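Local coordinates for Lpg0393 helical bundle domain-containing protein (Legionella pneumophila subsp. pneumophila str. Philadelphia 1, PDB 4R0G), which probably acts as a guanine-nucleotide exchange factor for the small GTPases Rab5, Rab21 and Rab22, pairing a VPS9-like domain with a helical bundle, at residues Y173-Y178 with R202-L207. Numbering follows the deposited sequence.
Sequences YLIEDY and RLAKYL
Two nearly antiparallel helices of the helical bundle domain meet here, with Ile175 of helix 155-183 set against Leu203, Ala204 and Leu207 of helix 193-208. The short segments run at 160° to each other, their axes approaching to 9.9 Å. The backbones come nearest at Ile175 and Ala204, whose CA atoms lie 6.4 Å apart. Ile175 carries the contact with both of its branches. Its CG2 methyl, which sits opposite the backbone N across the first torsion, reaches the CB of Ala204 at 4.1 Å and also touches CD2 of Leu203. The other branch extends through CG1, with chi2 of 166° keeping the chain stretched out, and brings CD1 between two leucines one helical turn apart: it lies 3.6 Å from CD2 of Leu203 and 3.4 Å from CD1 of Leu207. Leu203 meets the isoleucine roughly at a right angle, and its CD2 methyl touches both branches. Glu176 borders this apolar group: its chain bends at chi2, near 69°, and carries the carboxylate toward helix 193-208, where OE2 comes to 4.2 Å from the CB of Ala204 in a loose contact without a hydrogen bond. Ile175 also touches Val200 and, on helix 235-244, Ile244, while Leu203 packs on Tyr224 of helix 215-229. On the same helix as Ile175, the Asp177 carboxylate accepts backbone hydrogen bonds from Glu74 and Ser75 of the second subunit. With no hydrogen bond or salt bridge between the segments, their association rests on apolar contact among aliphatic side chains, with Ala204 lying where the CA atoms come nearest and the charged Glu176 keeping to the partly exposed margin.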
loop_
_atom_site.group_PDB
_atom_site.type_symbol
_atom_site.label_atom_id
_atom_site.label_comp_id
_atom_site.label_asym_id
_atom_site.label_seq_id
_atom_site.Cartn_x
_atom_site.Cartn_y
_atom_site.Cartn_z
ATOM N N TYR A 173 -1.266 5.161 8.541
ATOM C CA TYR A 173 -0.137 5.297 7.617
ATOM C C TYR A 173 0.250 6.749 7.382
ATOM O O TYR A 173 1.429 7.075 7.258
ATOM C CB TYR A 173 -0.453 4.625 6.283
ATOM C CG TYR A 173 -0.944 3.214 6.427
ATOM C CD1 TYR A 173 -0.209 2.274 7.131
ATOM C CD2 TYR A 173 -2.152 2.831 5.884
ATOM C CE1 TYR A 173 -0.663 0.968 7.280
ATOM C CE2 TYR A 173 -2.620 1.542 6.021
ATOM C CZ TYR A 173 -1.880 0.613 6.723
ATOM O OH TYR A 173 -2.364 -0.670 6.862
ATOM N N LEU A 174 -0.747 7.621 7.280
ATOM C CA LEU A 174 -0.470 9.029 7.025
ATOM C C LEU A 174 0.413 9.584 8.125
ATOM O O LEU A 174 1.348 10.334 7.852
ATOM C CB LEU A 174 -1.772 9.827 6.970
ATOM C CG LEU A 174 -1.701 11.327 6.645
ATOM C CD1 LEU A 174 -1.292 11.553 5.222
ATOM C CD2 LEU A 174 -3.032 12.017 6.908
ATOM N N ILE A 175 0.104 9.185 9.365
ATOM C CA ILE A 175 0.767 9.698 10.566
ATOM C C ILE A 175 2.198 9.206 10.640
ATOM O O ILE A 175 3.089 9.910 11.117
ATOM C CB ILE A 175 -0.023 9.363 11.861
ATOM C CG1 ILE A 175 -1.280 10.221 11.931
ATOM C CG2 ILE A 175 0.789 9.663 13.099
ATOM C CD1 ILE A 175 -2.263 9.749 12.949
ATOM N N GLU A 176 2.421 8.004 10.137
ATOM C CA GLU A 176 3.766 7.467 10.070
ATOM C C GLU A 176 4.575 8.321 9.069
ATOM O O GLU A 176 5.746 8.642 9.294
ATOM C CB GLU A 176 3.708 5.972 9.690
ATOM C CG GLU A 176 4.561 5.050 10.541
ATOM C CD GLU A 176 4.082 4.890 11.995
ATOM O OE1 GLU A 176 3.019 4.253 12.220
ATOM O OE2 GLU A 176 4.794 5.372 12.920
ATOM N N ASP A 177 3.930 8.730 7.982
ATOM C CA ASP A 177 4.618 9.467 6.932
ATOM C C ASP A 177 4.899 10.902 7.354
ATOM O O ASP A 177 5.917 11.492 6.970
ATOM C CB ASP A 177 3.837 9.402 5.606
ATOM C CG ASP A 177 3.967 8.037 4.910
ATOM O OD1 ASP A 177 5.010 7.379 5.097
ATOM O OD2 ASP A 177 3.044 7.605 4.175
ATOM N N TYR A 178 4.002 11.460 8.156
ATOM C CA TYR A 178 4.256 12.747 8.775
ATOM C C TYR A 178 5.492 12.598 9.634
ATOM O O TYR A 178 6.436 13.369 9.506
ATOM C CB TYR A 178 3.060 13.133 9.631
ATOM C CG TYR A 178 3.150 14.454 10.375
ATOM C CD1 TYR A 178 4.180 15.358 10.141
ATOM C CD2 TYR A 178 2.185 14.790 11.315
ATOM C CE1 TYR A 178 4.250 16.557 10.836
ATOM C CE2 TYR A 178 2.242 15.982 12.012
ATOM C CZ TYR A 178 3.273 16.861 11.773
ATOM O OH TYR A 178 3.314 18.047 12.469
ATOM N N ARG A 202 3.780 10.053 19.935
ATOM C CA ARG A 202 2.820 9.648 20.940
ATOM C C ARG A 202 1.459 9.492 20.305
ATOM O O ARG A 202 0.723 8.584 20.640
ATOM C CB ARG A 202 2.799 10.638 22.112
ATOM C CG ARG A 202 4.054 10.547 22.950
ATOM C CD ARG A 202 4.380 11.848 23.610
ATOM N NE ARG A 202 3.195 12.419 24.228
ATOM C CZ ARG A 202 2.978 13.723 24.336
ATOM N NH1 ARG A 202 3.889 14.575 23.872
ATOM N NH2 ARG A 202 1.853 14.156 24.901
ATOM N N LEU A 203 1.133 10.381 19.380
ATOM C CA LEU A 203 -0.073 10.240 18.579
ATOM C C LEU A 203 -0.055 8.900 17.822
ATOM O O LEU A 203 -1.035 8.155 17.845
ATOM C CB LEU A 203 -0.222 11.414 17.615
ATOM C CG LEU A 203 -1.329 11.233 16.566
ATOM C CD1 LEU A 203 -2.715 11.352 17.179
ATOM C CD2 LEU A 203 -1.127 12.219 15.367
ATOM N N ALA A 204 1.069 8.597 17.180
ATOM C CA ALA A 204 1.236 7.319 16.504
ATOM C C ALA A 204 0.987 6.156 17.477
ATOM O O ALA A 204 0.254 5.198 17.153
ATOM C CB ALA A 204 2.599 7.228 15.924
ATOM N N LYS A 205 1.589 6.263 18.668
ATOM C CA LYS A 205 1.438 5.258 19.722
ATOM C C LYS A 205 -0.010 5.137 20.207
ATOM O O LYS A 205 -0.502 4.025 20.427
ATOM C CB LYS A 205 2.388 5.533 20.899
ATOM N N TYR A 206 -0.688 6.268 20.403
ATOM C CA TYR A 206 -2.065 6.227 20.893
ATOM C C TYR A 206 -2.938 5.523 19.854
ATOM O O TYR A 206 -3.743 4.653 20.171
ATOM C CB TYR A 206 -2.620 7.632 21.217
ATOM C CG TYR A 206 -4.125 7.608 21.399
ATOM C CD1 TYR A 206 -4.693 7.263 22.619
ATOM C CD2 TYR A 206 -4.987 7.889 20.337
ATOM C CE1 TYR A 206 -6.086 7.210 22.786
ATOM C CE2 TYR A 206 -6.388 7.831 20.498
ATOM C CZ TYR A 206 -6.923 7.493 21.721
ATOM O OH TYR A 206 -8.295 7.444 21.879
ATOM N N LEU A 207 -2.753 5.905 18.603
ATOM C CA LEU A 207 -3.574 5.380 17.543
ATOM C C LEU A 207 -3.288 3.907 17.272
ATOM O O LEU A 207 -4.099 3.222 16.666
ATOM C CB LEU A 207 -3.344 6.181 16.270
ATOM C CG LEU A 207 -4.511 6.858 15.556
ATOM C CD1 LEU A 207 -4.059 7.123 14.157
ATOM C CD2 LEU A 207 -5.738 5.988 15.501
#